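Local coordinates for protein enoyl-CoA hydratase subunit II (Geobacillus kaustophilus, PDB 2EJ5) that probably catalyses the hydration of enoyl-CoA thioesters as a crotonase-family lyase, with a likely part in phenylacetic acid catabolism, at residues A[25-29]-A[30-34]; A[76-80]-A[81-85]; A[163-166]-A[167-171]; A[219-222]-A[223-227]. All coordinates share one frame; numbering follows the deposited sequence.

Contact 1. Residues A[25-29]-A[30-34]; sequences NAFTE and QMNAE
Asn25 meets Met31 through its backbone: its carbonyl O lies 3.5 Å from Met31 SD, while its side-chain amide turns elsewhere and is held by the carbonyls of Ala56 and Phe60 and by Arg20 N. Ala26 presents its carbonyl to the same sulfur from a longer distance. Phe27 then supplies a Met-aromatic contact. Met31 SD sits 4.3 Å from the centroid of the Phe27 ring and 46° off its normal, so the approach is oblique, and the terminal methyl reaches the next ring carbon, Met31 CE lying 3.6 Å from Phe27 CE1. The methionine gets there because its whole chain is stretched, CG lying opposite the backbone N (chi1 -174°) and both later torsions being trans. Thr28 is the N-cap of the helix. Its hydroxyl, turned back between N and C (chi1 62°), accepts a long, weak capping bond of 3.5 Å from Met31 N, and its carbonyl takes an almost straight bond of 2.9 Å from Asn32 N. Glu29 begins the helix, its O accepting from Ala33 N at 3.0 Å as the next i to i+4 bond. Beyond the segments, the Phe27 ring packs edge-to-face with Tyr83 of helix 75-92 and touches Leu112 of helix 108-115, whereas Met31 rests on Leu18 of strand 13-18, so the start of helix 29-44 is wedged between sheet and helices.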
loop_
_atom_site.group_PDB
_atom_site.type_symbol
_atom_site.label_atom_id
_atom_site.label_comp_id
_atom_site.label_asym_id
_atom_site.label_seq_id
_atom_site.Cartn_x
_atom_site.Cartn_y
_atom_site.Cartn_z
ATOM N N ASN A 25 -29.113 11.257 -4.754
ATOM C CA ASN A 25 -28.174 11.523 -5.843
ATOM C C ASN A 25 -27.682 10.227 -6.550
ATOM O O ASN A 25 -26.564 10.154 -7.055
ATOM C CB ASN A 25 -27.034 12.452 -5.353
ATOM C CG ASN A 25 -27.577 13.675 -4.594
ATOM O OD1 ASN A 25 -28.497 14.340 -5.080
ATOM N ND2 ASN A 25 -27.055 13.940 -3.395
ATOM N N ALA A 26 -28.548 9.221 -6.595
ATOM C CA ALA A 26 -28.198 7.965 -7.246
ATOM C C ALA A 26 -27.995 8.185 -8.739
ATOM O O ALA A 26 -28.646 9.055 -9.365
ATOM C CB ALA A 26 -29.213 6.893 -6.953
ATOM N N PHE A 27 -27.020 7.469 -9.296
ATOM C CA PHE A 27 -26.646 7.642 -10.686
ATOM C C PHE A 27 -27.709 7.105 -11.646
ATOM O O PHE A 27 -28.278 6.032 -11.421
ATOM C CB PHE A 27 -25.361 6.890 -10.994
ATOM C CG PHE A 27 -24.130 7.524 -10.425
ATOM C CD1 PHE A 27 -23.630 8.708 -10.958
ATOM C CD2 PHE A 27 -23.442 6.905 -9.388
ATOM C CE1 PHE A 27 -22.462 9.296 -10.428
ATOM C CE2 PHE A 27 -22.277 7.485 -8.866
ATOM C CZ PHE A 27 -21.795 8.667 -9.403
ATOM N N THR A 28 -27.928 7.849 -12.724
ATOM C CA THR A 28 -28.641 7.327 -13.890
ATOM C C THR A 28 -27.784 7.579 -15.106
ATOM O O THR A 28 -26.781 8.307 -15.043
ATOM C CB THR A 28 -29.949 8.052 -14.108
ATOM O OG1 THR A 28 -29.647 9.424 -14.364
ATOM C CG2 THR A 28 -30.852 7.931 -12.867
ATOM N N GLU A 29 -28.203 7.021 -16.236
ATOM C CA GLU A 29 -27.505 7.221 -17.510
ATOM C C GLU A 29 -27.111 8.677 -17.805
ATOM O O GLU A 29 -25.966 8.945 -18.209
ATOM C CB GLU A 29 -28.345 6.615 -18.649
ATOM C CG GLU A 29 -27.766 6.767 -20.038
ATOM C CD GLU A 29 -28.636 6.116 -21.107
ATOM O OE1 GLU A 29 -29.897 6.101 -20.954
ATOM O OE2 GLU A 29 -28.049 5.622 -22.102
ATOM N N GLN A 30 -28.024 9.624 -17.606
ATOM C CA GLN A 30 -27.680 11.014 -17.885
ATOM C C GLN A 30 -26.836 11.706 -16.786
ATOM O O GLN A 30 -26.068 12.591 -17.118
ATOM C CB GLN A 30 -28.879 11.878 -18.337
ATOM C CG GLN A 30 -29.761 12.455 -17.260
ATOM C CD GLN A 30 -30.832 13.383 -17.833
ATOM O OE1 GLN A 30 -30.550 14.530 -18.253
ATOM N NE2 GLN A 30 -32.068 12.893 -17.862
ATOM N N MET A 31 -26.977 11.303 -15.525
ATOM C CA MET A 31 -26.062 11.774 -14.466
ATOM C C MET A 31 -24.658 11.330 -14.808
ATOM O O MET A 31 -23.745 12.120 -14.729
ATOM C CB MET A 31 -26.440 11.299 -13.058
ATOM C CG MET A 31 -25.527 11.942 -11.940
ATOM S SD MET A 31 -25.700 11.384 -10.239
ATOM C CE MET A 31 -24.312 12.268 -9.645
ATOM N N ASN A 32 -24.500 10.061 -15.179
ATOM C CA ASN A 32 -23.212 9.563 -15.636
ATOM C C ASN A 32 -22.669 10.393 -16.771
ATOM O O ASN A 32 -21.518 10.777 -16.764
ATOM C CB ASN A 32 -23.287 8.079 -16.042
ATOM C CG ASN A 32 -23.315 7.174 -14.866
ATOM O OD1 ASN A 32 -22.448 7.256 -13.982
ATOM N ND2 ASN A 32 -24.311 6.303 -14.812
ATOM N N ALA A 33 -23.513 10.649 -17.776
ATOM C CA ALA A 33 -23.100 11.402 -18.919
ATOM C C ALA A 33 -22.770 12.859 -18.603
ATOM O O ALA A 33 -21.865 13.431 -19.209
ATOM C CB ALA A 33 -24.184 11.332 -20.002
ATOM N N GLU A 34 -23.541 13.472 -17.710
ATOM C CA GLU A 34 -23.337 14.900 -17.388
ATOM C C GLU A 34 -22.060 15.076 -16.568
ATOM O O GLU A 34 -21.293 15.984 -16.805
ATOM C CB GLU A 34 -24.551 15.481 -16.657
ATOM C CG GLU A 34 -25.824 15.486 -17.552
ATOM C CD GLU A 34 -27.034 16.101 -16.888
ATOM O OE1 GLU A 34 -27.129 16.053 -15.639
ATOM O OE2 GLU A 34 -27.910 16.626 -17.639
#

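Contact 2. Residues A[76-80]-A[81-85]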
loop_
_atom_site.group_PDB
_atom_site.type_symbol
_atom_site.label_atom_id
_atom_site.label_comp_id
_atom_site.label_asym_id
_atom_site.label_seq_id
_atom_site.Cartn_x
_atom_site.Cartn_y
_atom_site.Cartn_z
ATOM N N GLY A 76 -22.738 -5.646 -16.968
ATOM C CA GLY A 76 -21.501 -5.329 -17.666
ATOM C C GLY A 76 -21.639 -4.129 -18.574
ATOM O O GLY A 76 -20.782 -3.234 -18.569
ATOM N N ASP A 77 -22.712 -4.128 -19.362
ATOM C CA ASP A 77 -23.027 -3.067 -20.315
ATOM C C ASP A 77 -23.304 -1.765 -19.580
ATOM O O ASP A 77 -22.902 -0.713 -20.045
ATOM C CB ASP A 77 -24.269 -3.441 -21.170
ATOM C CG ASP A 77 -24.038 -4.692 -22.053
ATOM O OD1 ASP A 77 -22.859 -4.934 -22.456
ATOM O OD2 ASP A 77 -25.035 -5.424 -22.337
ATOM N N VAL A 78 -24.042 -1.838 -18.466
ATOM C CA VAL A 78 -24.252 -0.658 -17.615
ATOM C C VAL A 78 -22.864 -0.045 -17.282
ATOM O O VAL A 78 -22.577 1.115 -17.606
ATOM C CB VAL A 78 -25.058 -1.026 -16.333
ATOM C CG1 VAL A 78 -24.974 0.075 -15.286
ATOM C CG2 VAL A 78 -26.516 -1.297 -16.687
ATOM N N LEU A 79 -21.972 -0.854 -16.731
ATOM C CA LEU A 79 -20.626 -0.373 -16.397
ATOM C C LEU A 79 -19.812 0.175 -17.574
ATOM O O LEU A 79 -19.279 1.298 -17.489
ATOM C CB LEU A 79 -19.835 -1.437 -15.624
ATOM C CG LEU A 79 -20.277 -1.565 -14.165
ATOM C CD1 LEU A 79 -19.841 -2.907 -13.578
ATOM C CD2 LEU A 79 -19.766 -0.368 -13.305
ATOM N N ARG A 80 -19.703 -0.574 -18.675
ATOM C CA ARG A 80 -18.845 -0.103 -19.767
ATOM C C ARG A 80 -19.423 1.095 -20.497
ATOM O O ARG A 80 -18.680 1.948 -20.972
ATOM C CB ARG A 80 -18.390 -1.231 -20.723
ATOM C CG ARG A 80 -19.376 -1.696 -21.749
ATOM C CD ARG A 80 -18.727 -2.760 -22.699
ATOM N NE ARG A 80 -17.979 -3.791 -21.971
ATOM C CZ ARG A 80 -18.527 -4.865 -21.406
ATOM N NH1 ARG A 80 -19.835 -5.066 -21.474
ATOM N NH2 ARG A 80 -17.764 -5.745 -20.770
ATOM N N SER A 81 -20.745 1.197 -20.571
ATOM C CA SER A 81 -21.317 2.286 -21.369
ATOM C C SER A 81 -21.561 3.589 -20.601
ATOM O O SER A 81 -21.423 4.673 -21.164
ATOM C CB SER A 81 -22.611 1.833 -22.025
ATOM O OG SER A 81 -23.578 1.643 -21.023
ATOM N N ARG A 82 -21.919 3.472 -19.329
ATOM C CA ARG A 82 -22.197 4.618 -18.463
ATOM C C ARG A 82 -21.015 5.014 -17.552
ATOM O O ARG A 82 -20.584 6.193 -17.534
ATOM C CB ARG A 82 -23.428 4.316 -17.605
ATOM C CG ARG A 82 -24.776 4.321 -18.382
ATOM C CD ARG A 82 -25.927 3.781 -17.509
ATOM N NE ARG A 82 -25.947 4.452 -16.220
ATOM C CZ ARG A 82 -26.625 4.069 -15.146
ATOM N NH1 ARG A 82 -27.404 2.992 -15.153
ATOM N NH2 ARG A 82 -26.507 4.764 -14.022
ATOM N N TYR A 83 -20.518 4.044 -16.772
ATOM C CA TYR A 83 -19.562 4.346 -15.683
ATOM C C TYR A 83 -18.121 4.482 -16.161
ATOM O O TYR A 83 -17.402 5.323 -15.669
ATOM C CB TYR A 83 -19.657 3.294 -14.564
ATOM C CG TYR A 83 -20.851 3.435 -13.674
ATOM C CD1 TYR A 83 -20.766 4.116 -12.450
ATOM C CD2 TYR A 83 -22.095 2.902 -14.052
ATOM C CE1 TYR A 83 -21.886 4.271 -11.611
ATOM C CE2 TYR A 83 -23.230 3.050 -13.214
ATOM C CZ TYR A 83 -23.111 3.737 -12.004
ATOM O OH TYR A 83 -24.211 3.833 -11.182
ATOM N N ALA A 84 -17.694 3.642 -17.107
ATOM C CA ALA A 84 -16.321 3.697 -17.641
ATOM C C ALA A 84 -15.906 5.086 -18.178
ATOM O O ALA A 84 -14.858 5.597 -17.777
ATOM C CB ALA A 84 -16.062 2.563 -18.684
ATOM N N PRO A 85 -16.729 5.724 -19.042
ATOM C CA PRO A 85 -16.372 7.084 -19.495
ATOM C C PRO A 85 -16.215 8.132 -18.370
ATOM O O PRO A 85 -15.329 9.013 -18.464
ATOM C CB PRO A 85 -17.544 7.476 -20.404
ATOM C CG PRO A 85 -18.100 6.190 -20.879
ATOM C CD PRO A 85 -17.978 5.265 -19.688
#
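Val78 and Tyr83 run alongside each other with their ends in a common direction, Val78 CG1 coming within 4.0 Å of Tyr83 CE2. Arg82 runs alongside Val78 too, its NH1 3.8 Å from the same methyl, and the guanidinium carries Tyr83 CE2 over one face, off its centre. Leu79 instead crosses the tyrosine at a slant: its CD2 packs 3.9 Å from Tyr83 CB, at the root of the ring. The partners across the contact are four or five residues apart on helix 75-92, but the turn is not regular. At 81-83 it widens into a pi-type turn, for which the evidence is Leu79 O: it accepts from Ala84 N, five residues on, at 2.9 Å, and only weakly from Tyr83 N. Pro85, which has no N-H to give, follows where the helix kinks. One turn earlier, Asp77 O is gripped twice by Ser81, whose N and OG arrive from opposite faces of the carbonyl plane; the hydroxyl is folded back between its own N and C (chi1 68°), and Ser81 OG donates to Asp77 O at 2.6 Å. Arg80 NH1 and Asp77 OD1 add a salt bridge, in the plane of the guanidinium but weak as a hydrogen bond. Tyr83 OH and Arg82 NH2 both go to Glu64 OE1. A leucine in place of Tyr83 would probably leave Glu64 without its hydroxyl partner and open a gap beside Val78 CG1 and the Arg82 guanidinium. Leu79 and Arg80 face the second subunit, where they pack on Gln230 and Ala227 of that neighbouring chain.

Contact 3. Residues A[163-166]-A[167-171]; sequences EKVT and AEEAA
Thr166 and Glu169 form a capping box at the start of helix 167-173, each side chain binding the other's backbone N-H. Thr166 N gives its hydrogen to Glu169 OE1 at 2.9 Å in a nearly straight bond (174°), although the donor stands well above the carboxylate plane. In return Thr166 OG1 accepts from Glu169 N at 3.2 Å, a capping bond made possible by a hydroxyl that lies between the backbone N and carbonyl carbon (chi1 62°). This is the tight part. The two side chains cross at a slant, and the glutamate, extended beyond CG, lays its chain against the threonine: Glu169 CG is 2.9 Å from Thr166 OG1, while the methyl CG2 of the threonine rests near OE1. The box closes two N-H groups at a helix start, where the positive end of the helix dipole would probably favour the charged form of the glutamate. Thr166 O meanwhile accepts from Ala170 N at 2.8 Å, the first i to i+4 bond of the helix.

The packing is looser around Val165, whose CG2 comes no nearer than 4.4 Å to Ala170 CB; both residues are covered by Phe127 of strand 126-128, which also pairs with Val165 through its backbone. On the solvent side the exposed side chains of Lys164 and Glu168 extend outward, their tips far from the box. Buried Ala167 instead turns to Val179 of strand 178-180. At the border between the two parts, the oxygen that takes the Thr166 N-H also lies close to the preceding residue, Glu169 OE1 being 3.5 Å from Val165 CA.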
loop_
_atom_site.group_PDB
_atom_site.type_symbol
_atom_site.label_atom_id
_atom_site.label_comp_id
_atom_site.label_asym_id
_atom_site.label_seq_id
_atom_site.Cartn_x
_atom_site.Cartn_y
_atom_site.Cartn_z
ATOM N N GLU A 163 -19.566 -3.885 5.718
ATOM C CA GLU A 163 -20.047 -3.148 6.874
ATOM C C GLU A 163 -19.820 -1.651 6.703
ATOM O O GLU A 163 -18.718 -1.206 6.364
ATOM C CB GLU A 163 -19.401 -3.615 8.172
ATOM C CG GLU A 163 -19.473 -5.093 8.386
ATOM C CD GLU A 163 -19.378 -5.444 9.841
ATOM O OE1 GLU A 163 -18.352 -6.035 10.248
ATOM O OE2 GLU A 163 -20.339 -5.103 10.588
ATOM N N LYS A 164 -20.878 -0.889 6.952
ATOM C CA LYS A 164 -20.858 0.569 6.873
ATOM C C LYS A 164 -19.839 1.180 7.864
ATOM O O LYS A 164 -19.701 0.713 8.979
ATOM C CB LYS A 164 -22.270 1.117 7.118
ATOM C CG LYS A 164 -22.359 2.637 7.165
ATOM C CD LYS A 164 -23.725 3.082 7.714
ATOM C CE LYS A 164 -24.704 3.430 6.589
ATOM N NZ LYS A 164 -25.843 4.328 7.048
ATOM N N VAL A 165 -19.130 2.219 7.439
ATOM C CA VAL A 165 -18.182 2.891 8.329
ATOM C C VAL A 165 -18.591 4.332 8.587
ATOM O O VAL A 165 -19.021 5.031 7.681
ATOM C CB VAL A 165 -16.702 2.825 7.846
ATOM C CG1 VAL A 165 -16.163 1.385 7.932
ATOM C CG2 VAL A 165 -16.557 3.320 6.452
ATOM N N THR A 166 -18.427 4.769 9.831
ATOM C CA THR A 166 -18.716 6.152 10.193
ATOM C C THR A 166 -17.597 7.084 9.690
ATOM O O THR A 166 -16.557 6.603 9.203
ATOM C CB THR A 166 -18.854 6.280 11.693
ATOM O OG1 THR A 166 -17.610 5.922 12.292
ATOM C CG2 THR A 166 -19.976 5.316 12.208
ATOM N N ALA A 167 -17.837 8.396 9.740
ATOM C CA ALA A 167 -16.822 9.390 9.334
ATOM C C ALA A 167 -15.539 9.169 10.133
ATOM O O ALA A 167 -14.453 9.147 9.565
ATOM C CB ALA A 167 -17.345 10.839 9.536
ATOM N N GLU A 168 -15.665 8.960 11.444
ATOM C CA GLU A 168 -14.456 8.865 12.270
ATOM C C GLU A 168 -13.738 7.543 12.025
ATOM O O GLU A 168 -12.530 7.503 12.051
ATOM C CB GLU A 168 -14.739 9.108 13.747
ATOM C CG GLU A 168 -15.189 10.581 14.066
ATOM C CD GLU A 168 -14.043 11.634 14.084
ATOM O OE1 GLU A 168 -12.848 11.314 13.880
ATOM O OE2 GLU A 168 -14.361 12.813 14.334
ATOM N N GLU A 169 -14.503 6.488 11.750
ATOM C CA GLU A 169 -13.932 5.191 11.376
ATOM C C GLU A 169 -13.236 5.267 10.025
ATOM O O GLU A 169 -12.135 4.735 9.890
ATOM C CB GLU A 169 -14.972 4.059 11.403
ATOM C CG GLU A 169 -15.619 3.864 12.779
ATOM C CD GLU A 169 -16.865 2.979 12.765
ATOM O OE1 GLU A 169 -17.491 2.794 11.710
ATOM O OE2 GLU A 169 -17.228 2.462 13.842
ATOM N N ALA A 170 -13.845 5.950 9.052
ATOM C CA ALA A 170 -13.180 6.236 7.771
ATOM C C ALA A 170 -11.868 7.010 7.970
ATOM O O ALA A 170 -10.835 6.689 7.348
ATOM C CB ALA A 170 -14.112 7.000 6.829
ATOM N N ALA A 171 -11.897 8.042 8.819
ATOM C CA ALA A 171 -10.653 8.752 9.113
ATOM C C ALA A 171 -9.572 7.823 9.688
ATOM O O ALA A 171 -8.411 7.911 9.262
ATOM C CB ALA A 171 -10.906 10.007 10.012
#

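Contact 4. Residues A[219-222]-A[223-227]; sequences FDRY and LEREA
Tyr222 and Glu226, an alpha-helical i to i+4 pair one turn apart near the start of helix 219-235, cross at a slant and are joined at their far ends by a water. Starting at the root of the tyrosine, CB and CG lie against the backbone N of Leu223, and CD2 keeps to the same N and its CA. CE2 reaches the glutamate, 3.4 Å from Glu226 OE2, which sits at the ring edge with the carboxylate plane almost perpendicular to the ring (88°). Farther out, Tyr222 OH donates to the water at 2.7 Å. The ring is directed there by CG lying opposite the backbone N (chi1 -180°), a torsion that Glu226 shares. With an alanine here the water, lacking the phenol donor, would probably be held less firmly against Glu226, and a gap would probably open beside its carboxylate.

Glu226 OE2 also accepts from Gly141 N of the third subunit, so this pair belongs to the interface of the trimer. Phe219 serves the same border, stacking on His91 and meeting Tyr144 edge-to-face, both of the third subunit. Within the helix Leu223 puts CG over one face of the Phe219 ring, away from its centre, with CD1 3.6 Å from Phe219 CE2. On another side of the helix Arg225 NH1 lies above the Arg221 guanidinium, 4.3 Å from Arg221 NH2, a closeness of like charges. Glu226 OE2 closes the bridge by accepting a hydrogen from the water at 2.6 Å.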
loop_
_atom_site.group_PDB
_atom_site.type_symbol
_atom_site.label_atom_id
_atom_site.label_comp_id
_atom_site.label_asym_id
_atom_site.label_seq_id
_atom_site.Cartn_x
_atom_site.Cartn_y
_atom_site.Cartn_z
ATOM N N PHE A 219 10.430 1.145 -11.960
ATOM C CA PHE A 219 11.272 2.220 -11.418
ATOM C C PHE A 219 12.090 2.979 -12.480
ATOM O O PHE A 219 12.087 4.210 -12.514
ATOM C CB PHE A 219 12.235 1.677 -10.370
ATOM C CG PHE A 219 13.024 2.741 -9.677
ATOM C CD1 PHE A 219 12.389 3.650 -8.839
ATOM C CD2 PHE A 219 14.383 2.841 -9.866
ATOM C CE1 PHE A 219 13.093 4.634 -8.204
ATOM C CE2 PHE A 219 15.110 3.818 -9.239
ATOM C CZ PHE A 219 14.467 4.726 -8.403
ATOM N N ASP A 220 12.810 2.229 -13.325
ATOM C CA ASP A 220 13.641 2.823 -14.361
ATOM C C ASP A 220 12.844 3.723 -15.304
ATOM O O ASP A 220 13.259 4.850 -15.599
ATOM C CB ASP A 220 14.383 1.747 -15.142
ATOM C CG ASP A 220 15.539 1.156 -14.362
ATOM O OD1 ASP A 220 16.052 1.846 -13.446
ATOM O OD2 ASP A 220 15.950 0.002 -14.671
ATOM N N ARG A 221 11.690 3.254 -15.748
ATOM C CA ARG A 221 10.901 4.041 -16.671
ATOM C C ARG A 221 10.289 5.217 -15.929
ATOM O O ARG A 221 10.231 6.316 -16.472
ATOM C CB ARG A 221 9.819 3.195 -17.327
ATOM C CG ARG A 221 10.384 2.268 -18.412
ATOM C CD ARG A 221 9.318 1.252 -18.868
ATOM N NE ARG A 221 8.294 1.863 -19.719
ATOM C CZ ARG A 221 8.453 2.176 -21.011
ATOM N NH1 ARG A 221 9.595 1.951 -21.649
ATOM N NH2 ARG A 221 7.449 2.728 -21.676
ATOM N N TYR A 222 9.874 4.974 -14.683
ATOM C CA TYR A 222 9.323 6.042 -13.843
ATOM C C TYR A 222 10.233 7.293 -13.801
ATOM O O TYR A 222 9.766 8.418 -13.962
ATOM C CB TYR A 222 9.048 5.564 -12.409
ATOM C CG TYR A 222 8.490 6.713 -11.644
ATOM C CD1 TYR A 222 7.141 7.052 -11.773
ATOM C CD2 TYR A 222 9.328 7.528 -10.860
ATOM C CE1 TYR A 222 6.617 8.169 -11.110
ATOM C CE2 TYR A 222 8.808 8.656 -10.205
ATOM C CZ TYR A 222 7.468 8.960 -10.350
ATOM O OH TYR A 222 6.950 10.054 -9.744
ATOM N N LEU A 223 11.515 7.091 -13.550
ATOM C CA LEU A 223 12.456 8.222 -13.502
ATOM C C LEU A 223 12.497 9.020 -14.833
ATOM O O LEU A 223 12.718 10.223 -14.814
ATOM C CB LEU A 223 13.887 7.758 -13.172
ATOM C CG LEU A 223 14.084 7.024 -11.830
ATOM C CD1 LEU A 223 15.535 6.621 -11.516
ATOM C CD2 LEU A 223 13.556 7.951 -10.744
ATOM N N GLU A 224 12.345 8.339 -15.968
ATOM C CA GLU A 224 12.314 9.056 -17.255
ATOM C C GLU A 224 11.028 9.897 -17.364
ATOM O O GLU A 224 11.089 11.059 -17.772
ATOM C CB GLU A 224 12.465 8.115 -18.472
ATOM C CG GLU A 224 13.866 7.508 -18.675
ATOM C CD GLU A 224 14.919 8.498 -19.181
ATOM O OE1 GLU A 224 14.592 9.687 -19.460
ATOM O OE2 GLU A 224 16.104 8.085 -19.293
ATOM N N ARG A 225 9.886 9.335 -16.932
ATOM C CA ARG A 225 8.620 10.094 -16.879
ATOM C C ARG A 225 8.741 11.313 -15.935
ATOM O O ARG A 225 8.262 12.418 -16.226
ATOM C CB ARG A 225 7.454 9.193 -16.421
ATOM C CG ARG A 225 7.189 7.920 -17.300
ATOM C CD ARG A 225 6.679 8.235 -18.784
ATOM N NE ARG A 225 7.774 8.609 -19.688
ATOM C CZ ARG A 225 8.655 7.763 -20.238
ATOM N NH1 ARG A 225 8.622 6.454 -19.970
ATOM N NH2 ARG A 225 9.604 8.233 -21.043
ATOM N N GLU A 226 9.350 11.098 -14.775
ATOM C CA GLU A 226 9.508 12.173 -13.808
ATOM C C GLU A 226 10.301 13.358 -14.360
ATOM O O GLU A 226 9.946 14.534 -14.134
ATOM C CB GLU A 226 10.224 11.600 -12.597
ATOM C CG GLU A 226 10.471 12.589 -11.489
ATOM C CD GLU A 226 11.414 11.960 -10.446
ATOM O OE1 GLU A 226 12.626 12.185 -10.565
ATOM O OE2 GLU A 226 10.924 11.231 -9.547
ATOM N N ALA A 227 11.414 13.049 -15.029
ATOM C CA ALA A 227 12.306 14.075 -15.583
ATOM C C ALA A 227 11.572 14.907 -16.623
ATOM O O ALA A 227 11.675 16.127 -16.638
ATOM C CB ALA A 227 13.549 13.404 -16.202
HETATM O O HOH W 1 8.591 11.595 -8.345
#

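From the N terminus the four contacts follow in series, each confined to one continuous run of chain; none nests within or crosses another. Contact 1 turns the loop after strand 13-18 into helix 29-44, and contact 2 lies along helix 75-92. These two touch, their centres about 11 Å apart, where the side chains of Arg82 and Tyr83 on helix 75-92 meet the loop residues Phe27 and Thr28 and the helix residue Asn32. Contact 3 joins the short strand 165-166 to helix 167-173, about 26 Å from contact 1 between centres. Contact 4, on helix 219-235, lies across the chain's centre from contact 1. It is remote from contact 2 within the chain, yet Arg80 and Glu224 of neighbouring subunits form a long, weak ion pair.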